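Local coordinates for protein nitroreductase (Mycolicibacterium smegmatis, PDB 6XRI) that probably binds coenzyme F420 and transfers reducing equivalents between the reduced cofactor and quinones, at residues F38-A43 with Y78-A83; V65-G70 with A124-K129; A101-G106 with P135-E140. One frame throughout, in Å; residues are numbered along the deposited sequence.

All three contacts belong to one unit, a six-stranded antiparallel barrel of the FMN-binding clan. Contact 3 joins two neighbouring strands of that barrel; contact 1 ties helix 78-83 to the end of strand 35-41, with centres about 13 Å apart. They meet through Tyr78, whose CE1 lies 3.4 Å from Pro135 CG, and through Val81 CG1, 3.5 Å from Ala101 CB. Contact 2, which involves helix 122-127, lies farther out, its centre about 20 Å from that of contact 1 and 16 Å from that of contact 3, yet Ala66 CB reaches Tyr78 CD1 at 3.9 Å and Phe137 CE1 at 4.1 Å. Contacts 1 and 2 also touch the second subunit.

Contact 1 (F38-A43 with Y78-A83); sequences FTTTGA and YFNVKA
Asn80 reaches from helix 78-83 to the end of strand 35-41 and uses both ends of its amide there. Its ND2 gives a nearly straight bond to Thr41 O (2.7 Å, 168° at the hydrogen); Thr41 O lies in the plane of the Asn80 amide, whereas ND2 stands well above the plane of the Thr41 carbonyl. A second, weak bond runs from Asn80 ND2 to Thr40 OG1 at 3.0 Å. At the other end of the amide, Asn80 OD1 accepts the N-H of Ala43 at 3.2 Å, so the side chain bridges the turn that follows the strand. With Asn80 CG anti to the backbone N (chi1 -165°), the amide is carried out from the helix to this turn. Thr41 O also takes a weak bond from Asn84 ND2. An alanine here would be likely to leave Thr41 O with that weak bond alone among those described, and the Ala43 N-H without its mate. Val81 CG2 packs 3.7 Å from Thr40 OG1, and the methyls of Ala43 and Ala83 make an apolar contact. The axis of helix 78-83 crosses that of strand 38-41 at 70°, with Val81 also resting on Met64 of strand 61-65, while Leu20 of the second subunit packs on Thr40 and Asn80.

Contact 2 (V65-G70 with A124-K129); sequences VASKGG and AEYQTK
Tyr126 lays one face of its ring against the backbone of Gly69 and Gly70, so at these two residues a flat aromatic side chain meets bare main chain. Gly69 CA sits over that face, 4.1 Å from the ring centroid and 23° off the normal, a CH-pi contact. Gly70 N lies over the same face but toward the rim, 3.8 Å from Tyr126 CD1. The ring is swung there by chi1 of -64°, which sets Tyr126 CG anti to its own carbonyl carbon. Ser67 comes in obliquely, its OG 3.1 Å from Tyr126 CD2; the same hydroxyl oxygen takes a weak bond from Gly69 N and so ties the loop back on itself. Past the ring, Lys129 runs out as an extended chain, and its methylene CD passes Gly70 O at 3.5 Å. Both glycines have positive phi, and at Gly70 a CB would be pressed against the preceding carbonyl oxygen. Ile134 of the same chain and Pro34 of the second subunit also pack on Tyr126, whose OH makes a weak hydrogen bond with Tyr120 OH, and Lys68 forms a salt bridge with Asp32 of the second subunit. Between residues 65-70 and 124-129, then, cohesion comes from CH-pi and van der Waals contact, which depends on closeness of fit more than on directed polar bonds.

Contact 3 (A101-G106 with P135-E140); sequences ARELEG and PVFIVE
Arg102 and Ile138 form the hydrogen-bonded pair of an antiparallel ladder between strands 94-103 and 136-139. Arg102 N gives to Ile138 O at 2.7 Å and takes Ile138 N on its own O at 2.8 Å; Leu104 N adds a bond to Val136 O. From there the arginine runs alongside Ile138, pointing the same way. Its CB touches Ile138 CG2 at 3.8 Å. The chain stays extended through CG, then bends at chi3 (53°), which brings Arg102 CD to 3.8 Å from Glu140 OE2. Next, NE makes the salt bridge to the same Glu140 OE2 at 2.9 Å, approaching from above the carboxylate plane, with the two flat groups 21° apart; CZ lies 3.6 Å from that oxygen. At the tip, Arg102 NH1 packs 3.7 Å from Ile138 CG2, which meets the guanidinium obliquely, and adds a weak bond to Glu140 OE1 and a salt bridge to Glu108. On the opposite face of the sheet, Glu103 CB packs against Phe137 CE2 at 3.8 Å. Leu104 CD2 meets Ile138 CG2 beside Trp112 of helix 106-119. Regular backbone bonds thus pair strand 136-139, the last in the chain, with strand 94-103. Two carboxylates probably balance the guanidinium charge, and the one from Glu140 ties the C-terminal residue to the sheet.

Contact 1 (F38-A43 with Y78-A83)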
ATOM      1  N   PHE A  38       3.383   0.553  -7.006  1.00 37.28           N
ATOM      2  CA  PHE A  38       3.496   0.524  -8.458  1.00 37.31           C
ATOM      3  C   PHE A  38       2.842   1.775  -9.021  1.00 37.34           C
ATOM      4  O   PHE A  38       1.720   2.126  -8.631  1.00 26.53           O
ATOM      5  CB  PHE A  38       2.844  -0.729  -9.051  1.00 34.00           C
ATOM      6  CG  PHE A  38       3.479  -2.003  -8.587  1.00 34.68           C
ATOM      7  CD1 PHE A  38       4.649  -2.467  -9.198  1.00 39.59           C
ATOM      8  CD2 PHE A  38       2.933  -2.719  -7.523  1.00 26.60           C
ATOM      9  CE1 PHE A  38       5.265  -3.633  -8.768  1.00 33.46           C
ATOM     10  CE2 PHE A  38       3.536  -3.885  -7.078  1.00 27.69           C
ATOM     11  CZ  PHE A  38       4.707  -4.349  -7.703  1.00 30.45           C
ATOM     12  N   THR A  39       3.545   2.444  -9.930  1.00 25.36           N
ATOM     13  CA  THR A  39       3.045   3.661 -10.561  1.00 41.25           C
ATOM     14  C   THR A  39       2.677   3.377 -12.016  1.00 37.63           C
ATOM     15  O   THR A  39       3.500   2.873 -12.794  1.00 15.17           O
ATOM     16  CB  THR A  39       4.061   4.806 -10.475  1.00 27.58           C
ATOM     17  OG1 THR A  39       4.385   5.091  -9.105  1.00 38.80           O
ATOM     18  CG2 THR A  39       3.467   6.078 -11.104  1.00 14.09           C
ATOM     19  N   THR A  40       1.440   3.728 -12.375  1.00 15.42           N
ATOM     20  CA  THR A  40       0.878   3.462 -13.690  1.00 21.54           C
ATOM     21  C   THR A  40       0.441   4.785 -14.308  1.00 17.96           C
ATOM     22  O   THR A  40       0.024   5.717 -13.608  1.00 17.66           O
ATOM     23  CB  THR A  40      -0.329   2.477 -13.655  1.00 14.23           C
ATOM     24  OG1 THR A  40      -0.645   2.046 -14.994  1.00 11.09           O
ATOM     25  CG2 THR A  40      -1.533   3.131 -13.037  1.00 14.41           C
ATOM     26  N   THR A  41       0.533   4.837 -15.634  1.00 21.87           N
ATOM     27  CA  THR A  41       0.302   6.040 -16.420  1.00 35.07           C
ATOM     28  C   THR A  41      -1.016   5.908 -17.182  1.00 31.65           C
ATOM     29  O   THR A  41      -1.221   4.931 -17.913  1.00 28.42           O
ATOM     30  CB  THR A  41       1.467   6.273 -17.389  1.00 29.65           C
ATOM     31  OG1 THR A  41       2.682   6.465 -16.657  1.00 22.29           O
ATOM     32  CG2 THR A  41       1.206   7.508 -18.247  1.00 27.38           C
ATOM     33  N   GLY A  42      -1.907   6.888 -17.001  1.00 28.76           N
ATOM     34  CA  GLY A  42      -3.168   6.921 -17.720  1.00 33.24           C
ATOM     35  C   GLY A  42      -2.922   6.766 -19.207  1.00 44.43           C
ATOM     36  O   GLY A  42      -2.056   7.446 -19.775  1.00 35.57           O
ATOM     37  N   ALA A  43      -3.640   5.836 -19.838  1.00 39.83           N
ATOM     38  CA  ALA A  43      -3.384   5.540 -21.244  1.00 33.84           C
ATOM     39  C   ALA A  43      -3.660   6.762 -22.100  1.00 37.87           C
ATOM     40  O   ALA A  43      -2.842   7.154 -22.942  1.00 40.47           O
ATOM     41  CB  ALA A  43      -4.246   4.357 -21.696  1.00 27.23           C
ATOM     42  N   TYR A  78      -6.031  -3.051 -13.889  1.00 25.98           N
ATOM     43  CA  TYR A  78      -5.698  -4.198 -14.719  1.00 27.56           C
ATOM     44  C   TYR A  78      -5.537  -3.781 -16.173  1.00 31.51           C
ATOM     45  O   TYR A  78      -4.477  -3.981 -16.778  1.00 38.74           O
ATOM     46  CB  TYR A  78      -6.775  -5.278 -14.563  1.00 32.86           C
ATOM     47  CG  TYR A  78      -6.595  -6.473 -15.476  1.00 37.05           C
ATOM     48  CD1 TYR A  78      -5.495  -7.305 -15.355  1.00 40.09           C
ATOM     49  CD2 TYR A  78      -7.526  -6.763 -16.455  1.00 37.46           C
ATOM     50  CE1 TYR A  78      -5.331  -8.397 -16.182  1.00 37.76           C
ATOM     51  CE2 TYR A  78      -7.364  -7.845 -17.301  1.00 40.95           C
ATOM     52  CZ  TYR A  78      -6.263  -8.663 -17.161  1.00 45.97           C
ATOM     53  OH  TYR A  78      -6.072  -9.750 -17.992  1.00 38.56           O
ATOM     54  N   PHE A  79      -6.581  -3.183 -16.751  1.00 30.59           N
ATOM     55  CA  PHE A  79      -6.543  -2.908 -18.182  1.00 33.17           C
ATOM     56  C   PHE A  79      -5.551  -1.802 -18.502  1.00 33.43           C
ATOM     57  O   PHE A  79      -4.917  -1.829 -19.560  1.00 33.64           O
ATOM     58  CB  PHE A  79      -7.936  -2.536 -18.713  1.00 25.86           C
ATOM     59  CG  PHE A  79      -8.885  -3.704 -18.819  1.00 28.57           C
ATOM     60  CD1 PHE A  79      -8.597  -4.761 -19.669  1.00 26.54           C
ATOM     61  CD2 PHE A  79     -10.065  -3.737 -18.080  1.00 25.06           C
ATOM     62  CE1 PHE A  79      -9.440  -5.831 -19.768  1.00 33.80           C
ATOM     63  CE2 PHE A  79     -10.925  -4.807 -18.180  1.00 35.36           C
ATOM     64  CZ  PHE A  79     -10.609  -5.859 -19.025  1.00 37.55           C
ATOM     65  N   ASN A  80      -5.396  -0.825 -17.606  1.00 27.78           N
ATOM     66  CA  ASN A  80      -4.491   0.284 -17.888  1.00 32.17           C
ATOM     67  C   ASN A  80      -3.045  -0.188 -17.910  1.00 39.63           C
ATOM     68  O   ASN A  80      -2.216   0.334 -18.669  1.00 35.15           O
ATOM     69  CB  ASN A  80      -4.677   1.387 -16.849  1.00 31.73           C
ATOM     70  CG  ASN A  80      -4.048   2.688 -17.274  1.00 32.75           C
ATOM     71  OD1 ASN A  80      -4.714   3.548 -17.848  1.00 30.33           O
ATOM     72  ND2 ASN A  80      -2.756   2.837 -17.010  1.00 33.79           N
ATOM     73  N   VAL A  81      -2.723  -1.163 -17.061  1.00 34.02           N
ATOM     74  CA  VAL A  81      -1.389  -1.726 -17.064  1.00 37.81           C
ATOM     75  C   VAL A  81      -1.175  -2.582 -18.297  1.00 37.73           C
ATOM     76  O   VAL A  81      -0.028  -2.810 -18.687  1.00 44.58           O
ATOM     77  CB  VAL A  81      -1.138  -2.543 -15.785  1.00 38.46           C
ATOM     78  CG1 VAL A  81       0.206  -3.261 -15.882  1.00 32.69           C
ATOM     79  CG2 VAL A  81      -1.209  -1.628 -14.551  1.00 29.98           C
ATOM     80  N   LYS A  82      -2.246  -3.083 -18.917  1.00 35.29           N
ATOM     81  CA  LYS A  82      -2.092  -3.764 -20.202  1.00 35.54           C
ATOM     82  C   LYS A  82      -1.951  -2.765 -21.343  1.00 42.60           C
ATOM     83  O   LYS A  82      -1.062  -2.904 -22.194  1.00 41.24           O
ATOM     84  CB  LYS A  82      -3.284  -4.688 -20.444  1.00 30.32           C
ATOM     85  CG  LYS A  82      -3.296  -5.913 -19.538  1.00 41.06           C
ATOM     86  CD  LYS A  82      -4.606  -6.700 -19.645  1.00 41.14           C
ATOM     87  CE  LYS A  82      -4.747  -7.357 -21.031  1.00 52.00           C
ATOM     88  NZ  LYS A  82      -6.075  -8.066 -21.157  1.00 50.11           N
ATOM     89  N   ALA A  83      -2.810  -1.749 -21.353  1.00 52.04           N
ATOM     90  CA  ALA A  83      -2.749  -0.703 -22.366  1.00 28.41           C
ATOM     91  C   ALA A  83      -1.402   0.010 -22.341  1.00 46.61           C
ATOM     92  O   ALA A  83      -0.771   0.215 -23.388  1.00 49.63           O
ATOM     93  CB  ALA A  83      -3.902   0.274 -22.126  1.00 26.84           C
TER

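Contact 2 (V65-G70 with A124-K129)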
ATOM      1  N   VAL A  65      -0.254  -8.863  -8.599  1.00 16.29           N
ATOM      2  CA  VAL A  65      -1.294  -9.878  -8.565  1.00 22.95           C
ATOM      3  C   VAL A  65      -2.607  -9.128  -8.693  1.00 31.07           C
ATOM      4  O   VAL A  65      -3.009  -8.398  -7.780  1.00 40.81           O
ATOM      5  CB  VAL A  65      -1.242 -10.718  -7.283  1.00 26.01           C
ATOM      6  CG1 VAL A  65      -2.447 -11.647  -7.223  1.00 33.84           C
ATOM      7  CG2 VAL A  65       0.056 -11.535  -7.195  1.00 17.21           C
ATOM      8  N   ALA A  66      -3.271  -9.290  -9.830  1.00 33.08           N
ATOM      9  CA  ALA A  66      -4.405  -8.424 -10.178  1.00 32.14           C
ATOM     10  C   ALA A  66      -5.689  -9.006  -9.579  1.00 28.81           C
ATOM     11  O   ALA A  66      -6.664  -9.287 -10.270  1.00 29.64           O
ATOM     12  CB  ALA A  66      -4.516  -8.275 -11.701  1.00 32.09           C
ATOM     13  N   SER A  67      -5.664  -9.188  -8.264  1.00 31.39           N
ATOM     14  CA  SER A  67      -6.875  -9.579  -7.560  1.00 28.80           C
ATOM     15  C   SER A  67      -7.567  -8.351  -6.984  1.00 23.13           C
ATOM     16  O   SER A  67      -7.036  -7.239  -7.003  1.00 28.69           O
ATOM     17  CB  SER A  67      -6.581 -10.564  -6.435  1.00 26.53           C
ATOM     18  OG  SER A  67      -7.742 -10.725  -5.627  1.00 25.84           O
ATOM     19  N   LYS A  68      -8.761  -8.558  -6.439  1.00 33.30           N
ATOM     20  CA  LYS A  68      -9.538  -7.452  -5.882  1.00 33.21           C
ATOM     21  C   LYS A  68     -10.118  -7.856  -4.534  1.00 38.05           C
ATOM     22  O   LYS A  68     -11.280  -7.596  -4.216  1.00 31.30           O
ATOM     23  CB  LYS A  68     -10.640  -7.006  -6.839  1.00 28.98           C
ATOM     24  CG  LYS A  68     -11.076  -5.580  -6.620  1.00 29.06           C
ATOM     25  CD  LYS A  68     -12.297  -5.211  -7.417  1.00 22.77           C
ATOM     26  CE  LYS A  68     -12.835  -3.890  -6.882  1.00 24.29           C
ATOM     27  NZ  LYS A  68     -11.798  -2.788  -6.907  1.00 30.75           N
ATOM     28  N   GLY A  69      -9.291  -8.498  -3.718  1.00 49.42           N
ATOM     29  CA  GLY A  69      -9.718  -8.815  -2.379  1.00 46.44           C
ATOM     30  C   GLY A  69     -10.772  -9.885  -2.321  1.00 50.14           C
ATOM     31  O   GLY A  69     -11.532  -9.937  -1.355  1.00 74.55           O
ATOM     32  N   GLY A  70     -10.831 -10.752  -3.328  1.00 53.46           N
ATOM     33  CA  GLY A  70     -11.837 -11.783  -3.406  1.00 52.56           C
ATOM     34  C   GLY A  70     -13.057 -11.422  -4.226  1.00 60.34           C
ATOM     35  O   GLY A  70     -13.817 -12.322  -4.603  1.00 61.04           O
ATOM     36  N   ALA A 124      -4.388 -17.467  -2.384  1.00 43.77           N
ATOM     37  CA  ALA A 124      -4.999 -18.735  -2.777  1.00 34.74           C
ATOM     38  C   ALA A 124      -6.475 -18.774  -2.405  1.00 38.58           C
ATOM     39  O   ALA A 124      -7.298 -19.305  -3.158  1.00 36.92           O
ATOM     40  CB  ALA A 124      -4.256 -19.905  -2.132  1.00 35.21           C
ATOM     41  N   GLU A 125      -6.838 -18.208  -1.256  1.00 39.62           N
ATOM     42  CA  GLU A 125      -8.252 -18.130  -0.907  1.00 47.51           C
ATOM     43  C   GLU A 125      -9.029 -17.303  -1.928  1.00 43.59           C
ATOM     44  O   GLU A 125     -10.192 -17.604  -2.228  1.00 43.28           O
ATOM     45  CB  GLU A 125      -8.420 -17.534   0.488  1.00 43.70           C
ATOM     46  CG  GLU A 125      -7.685 -18.270   1.581  1.00 47.60           C
ATOM     47  CD  GLU A 125      -8.184 -19.698   1.778  1.00 64.72           C
ATOM     48  OE1 GLU A 125      -7.431 -20.511   2.357  1.00 67.22           O
ATOM     49  OE2 GLU A 125      -9.321 -20.012   1.356  1.00 68.27           O
ATOM     50  N   TYR A 126      -8.414 -16.227  -2.434  1.00 32.36           N
ATOM     51  CA  TYR A 126      -9.023 -15.425  -3.491  1.00 32.79           C
ATOM     52  C   TYR A 126      -9.327 -16.275  -4.721  1.00 33.45           C
ATOM     53  O   TYR A 126     -10.436 -16.217  -5.268  1.00 33.24           O
ATOM     54  CB  TYR A 126      -8.099 -14.262  -3.880  1.00 30.96           C
ATOM     55  CG  TYR A 126      -7.832 -13.224  -2.804  1.00 34.96           C
ATOM     56  CD1 TYR A 126      -8.516 -13.251  -1.597  1.00 33.36           C
ATOM     57  CD2 TYR A 126      -6.887 -12.210  -3.010  1.00 32.19           C
ATOM     58  CE1 TYR A 126      -8.267 -12.312  -0.626  1.00 35.19           C
ATOM     59  CE2 TYR A 126      -6.630 -11.264  -2.045  1.00 24.81           C
ATOM     60  CZ  TYR A 126      -7.324 -11.320  -0.853  1.00 41.39           C
ATOM     61  OH  TYR A 126      -7.076 -10.384   0.123  1.00 43.17           O
ATOM     62  N   GLN A 127      -8.338 -17.063  -5.179  1.00 44.55           N
ATOM     63  CA  GLN A 127      -8.508 -17.917  -6.360  1.00 41.08           C
ATOM     64  C   GLN A 127      -9.591 -18.964  -6.142  1.00 43.47           C
ATOM     65  O   GLN A 127     -10.215 -19.433  -7.104  1.00 45.78           O
ATOM     66  CB  GLN A 127      -7.189 -18.612  -6.717  1.00 23.52           C
ATOM     67  CG  GLN A 127      -7.250 -19.392  -8.007  1.00 23.98           C
ATOM     68  CD  GLN A 127      -7.535 -18.497  -9.180  1.00 36.14           C
ATOM     69  OE1 GLN A 127      -6.639 -17.836  -9.718  1.00 39.50           O
ATOM     70  NE2 GLN A 127      -8.794 -18.460  -9.584  1.00 34.61           N
ATOM     71  N   THR A 128      -9.827 -19.339  -4.889  1.00 35.02           N
ATOM     72  CA  THR A 128     -10.901 -20.265  -4.574  1.00 43.46           C
ATOM     73  C   THR A 128     -12.285 -19.643  -4.770  1.00 45.93           C
ATOM     74  O   THR A 128     -13.282 -20.371  -4.850  1.00 51.85           O
ATOM     75  CB  THR A 128     -10.714 -20.772  -3.140  1.00 39.17           C
ATOM     76  OG1 THR A 128      -9.823 -21.907  -3.160  1.00 22.99           O
ATOM     77  CG2 THR A 128     -12.096 -21.056  -2.511  1.00 36.89           C
ATOM     78  N   LYS A 129     -12.380 -18.327  -4.874  1.00 43.36           N
ATOM     79  CA  LYS A 129     -13.677 -17.674  -4.899  1.00 55.11           C
ATOM     80  C   LYS A 129     -14.155 -17.359  -6.310  1.00 64.09           C
ATOM     81  O   LYS A 129     -15.231 -16.775  -6.474  1.00 66.03           O
ATOM     82  CB  LYS A 129     -13.613 -16.404  -4.053  1.00 60.88           C
ATOM     83  CG  LYS A 129     -14.979 -15.879  -3.636  1.00 68.07           C
ATOM     84  CD  LYS A 129     -14.863 -14.902  -2.468  1.00 68.77           C
ATOM     85  CE  LYS A 129     -16.231 -14.559  -1.868  1.00 70.06           C
ATOM     86  NZ  LYS A 129     -16.109 -13.703  -0.642  1.00 48.91           N
TER

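Contact 3 (A101-G106 with P135-E140)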
ATOM      1  N   ALA A 101       5.681  -3.996 -17.285  1.00 32.25           N
ATOM      2  CA  ALA A 101       4.765  -5.018 -16.797  1.00 28.17           C
ATOM      3  C   ALA A 101       4.414  -5.964 -17.936  1.00 35.44           C
ATOM      4  O   ALA A 101       4.156  -5.529 -19.061  1.00 40.77           O
ATOM      5  CB  ALA A 101       3.489  -4.394 -16.227  1.00 37.50           C
ATOM      6  N   ARG A 102       4.412  -7.262 -17.644  1.00 31.48           N
ATOM      7  CA  ARG A 102       4.118  -8.278 -18.646  1.00 30.42           C
ATOM      8  C   ARG A 102       3.239  -9.337 -18.014  1.00 33.84           C
ATOM      9  O   ARG A 102       3.639  -9.952 -17.021  1.00 36.97           O
ATOM     10  CB  ARG A 102       5.398  -8.916 -19.188  1.00 29.47           C
ATOM     11  CG  ARG A 102       5.150 -10.017 -20.211  1.00 32.89           C
ATOM     12  CD  ARG A 102       6.448 -10.527 -20.833  1.00 17.96           C
ATOM     13  NE  ARG A 102       7.424 -10.930 -19.826  1.00 17.91           N
ATOM     14  CZ  ARG A 102       7.592 -12.185 -19.434  1.00 28.94           C
ATOM     15  NH1 ARG A 102       8.498 -12.489 -18.506  1.00 21.44           N
ATOM     16  NH2 ARG A 102       6.842 -13.130 -19.981  1.00 26.42           N
ATOM     17  N   GLU A 103       2.061  -9.561 -18.590  1.00 33.71           N
ATOM     18  CA  GLU A 103       1.173 -10.586 -18.061  1.00 38.77           C
ATOM     19  C   GLU A 103       1.774 -11.962 -18.305  1.00 40.51           C
ATOM     20  O   GLU A 103       2.191 -12.277 -19.424  1.00 43.05           O
ATOM     21  CB  GLU A 103      -0.210 -10.501 -18.694  1.00 31.13           C
ATOM     22  CG  GLU A 103      -1.223 -11.399 -17.995  1.00 33.93           C
ATOM     23  CD  GLU A 103      -2.613 -11.075 -18.418  1.00 31.16           C
ATOM     24  OE1 GLU A 103      -2.720 -10.093 -19.183  1.00 35.72           O
ATOM     25  OE2 GLU A 103      -3.578 -11.735 -17.964  1.00 28.06           O
ATOM     26  N   LEU A 104       1.810 -12.773 -17.248  1.00 37.15           N
ATOM     27  CA  LEU A 104       2.438 -14.087 -17.266  1.00 41.74           C
ATOM     28  C   LEU A 104       1.457 -15.164 -17.706  1.00 43.94           C
ATOM     29  O   LEU A 104       0.241 -15.041 -17.536  1.00 40.56           O
ATOM     30  CB  LEU A 104       2.976 -14.448 -15.884  1.00 41.20           C
ATOM     31  CG  LEU A 104       4.105 -13.558 -15.379  1.00 31.33           C
ATOM     32  CD1 LEU A 104       4.378 -13.838 -13.911  1.00 31.91           C
ATOM     33  CD2 LEU A 104       5.341 -13.777 -16.268  1.00 24.60           C
ATOM     34  N   GLU A 105       2.010 -16.236 -18.267  1.00 41.65           N
ATOM     35  CA  GLU A 105       1.228 -17.351 -18.771  1.00 42.35           C
ATOM     36  C   GLU A 105       1.872 -18.651 -18.328  1.00 40.46           C
ATOM     37  O   GLU A 105       3.061 -18.701 -18.003  1.00 35.52           O
ATOM     38  CB  GLU A 105       1.121 -17.337 -20.305  1.00 47.86           C
ATOM     39  CG  GLU A 105       0.704 -15.999 -20.911  1.00 49.03           C
ATOM     40  CD  GLU A 105       0.506 -16.071 -22.425  1.00 64.10           C
ATOM     41  OE1 GLU A 105       0.035 -15.064 -23.013  1.00 71.57           O
ATOM     42  OE2 GLU A 105       0.797 -17.141 -23.011  1.00 56.85           O
ATOM     43  N   GLY A 106       1.058 -19.702 -18.315  1.00 43.12           N
ATOM     44  CA  GLY A 106       1.524 -21.062 -18.125  1.00 37.55           C
ATOM     45  C   GLY A 106       2.638 -21.258 -17.121  1.00 44.04           C
ATOM     46  O   GLY A 106       2.456 -21.017 -15.927  1.00 43.09           O
ATOM     47  N   PRO A 135      -4.989 -13.166 -13.207  1.00 29.45           N
ATOM     48  CA  PRO A 135      -3.751 -12.748 -13.866  1.00 36.10           C
ATOM     49  C   PRO A 135      -2.601 -12.427 -12.929  1.00 30.38           C
ATOM     50  O   PRO A 135      -2.785 -12.075 -11.783  1.00 31.48           O
ATOM     51  CB  PRO A 135      -4.145 -11.525 -14.670  1.00 31.72           C
ATOM     52  CG  PRO A 135      -5.769 -11.281 -14.498  1.00 29.22           C
ATOM     53  CD  PRO A 135      -6.153 -12.337 -13.441  1.00 30.60           C
ATOM     54  N   VAL A 136      -1.363 -12.528 -13.418  1.00 19.90           N
ATOM     55  CA  VAL A 136      -0.200 -12.120 -12.609  1.00 21.85           C
ATOM     56  C   VAL A 136       0.789 -11.465 -13.554  1.00 31.96           C
ATOM     57  O   VAL A 136       1.078 -12.027 -14.613  1.00 21.86           O
ATOM     58  CB  VAL A 136       0.452 -13.311 -11.864  1.00 25.20           C
ATOM     59  CG1 VAL A 136       1.617 -12.860 -11.005  1.00 30.44           C
ATOM     60  CG2 VAL A 136      -0.552 -14.024 -10.997  1.00 22.86           C
ATOM     61  N   PHE A 137       1.257 -10.263 -13.218  1.00 27.13           N
ATOM     62  CA  PHE A 137       2.203  -9.556 -14.073  1.00 26.37           C
ATOM     63  C   PHE A 137       3.605  -9.659 -13.492  1.00 24.78           C
ATOM     64  O   PHE A 137       3.791  -9.704 -12.276  1.00 25.38           O
ATOM     65  CB  PHE A 137       1.857  -8.074 -14.246  1.00 27.20           C
ATOM     66  CG  PHE A 137       0.550  -7.813 -14.919  1.00 32.33           C
ATOM     67  CD1 PHE A 137      -0.647  -7.831 -14.181  1.00 26.48           C
ATOM     68  CD2 PHE A 137       0.521  -7.495 -16.270  1.00 30.68           C
ATOM     69  CE1 PHE A 137      -1.854  -7.562 -14.781  1.00 25.67           C
ATOM     70  CE2 PHE A 137      -0.670  -7.211 -16.893  1.00 35.16           C
ATOM     71  CZ  PHE A 137      -1.876  -7.235 -16.142  1.00 30.33           C
ATOM     72  N   ILE A 138       4.581  -9.723 -14.351  1.00 32.86           N
ATOM     73  CA  ILE A 138       5.950  -9.526 -13.918  1.00 28.78           C
ATOM     74  C   ILE A 138       6.321  -8.120 -14.316  1.00 33.15           C
ATOM     75  O   ILE A 138       5.938  -7.660 -15.396  1.00 32.12           O
ATOM     76  CB  ILE A 138       6.913 -10.534 -14.549  1.00 25.34           C
ATOM     77  CG1 ILE A 138       8.294 -10.409 -13.917  1.00 30.74           C
ATOM     78  CG2 ILE A 138       7.028 -10.255 -16.018  1.00 25.55           C
ATOM     79  CD1 ILE A 138       9.230 -11.510 -14.361  1.00 38.97           C
ATOM     80  N   VAL A 139       7.056  -7.433 -13.453  1.00 33.43           N
ATOM     81  CA  VAL A 139       7.609  -6.120 -13.744  1.00 29.21           C
ATOM     82  C   VAL A 139       9.105  -6.313 -13.879  1.00 25.46           C
ATOM     83  O   VAL A 139       9.773  -6.677 -12.903  1.00 26.64           O
ATOM     84  CB  VAL A 139       7.266  -5.096 -12.655  1.00 33.66           C
ATOM     85  CG1 VAL A 139       6.642  -3.878 -13.298  1.00 35.49           C
ATOM     86  CG2 VAL A 139       6.325  -5.715 -11.619  1.00 29.56           C
ATOM     87  N   GLU A 140       9.618  -6.098 -15.090  1.00 27.79           N
ATOM     88  CA  GLU A 140      11.022  -6.317 -15.413  1.00 31.13           C
ATOM     89  C   GLU A 140      11.636  -5.225 -16.271  1.00 30.51           C
ATOM     90  O   GLU A 140      12.858  -5.083 -16.301  1.00 36.45           O
ATOM     91  CB  GLU A 140      11.165  -7.648 -16.149  1.00 25.24           C
ATOM     92  CG  GLU A 140      10.397  -7.689 -17.488  1.00 23.27           C
ATOM     93  CD  GLU A 140      10.237  -9.102 -18.070  1.00 34.59           C
ATOM     94  OE1 GLU A 140      10.729 -10.096 -17.480  1.00 22.96           O
ATOM     95  OE2 GLU A 140       9.605  -9.205 -19.142  1.00 35.35           O
ATOM     96  OXT GLU A 140      10.934  -4.494 -16.959  1.00 22.02           O
TER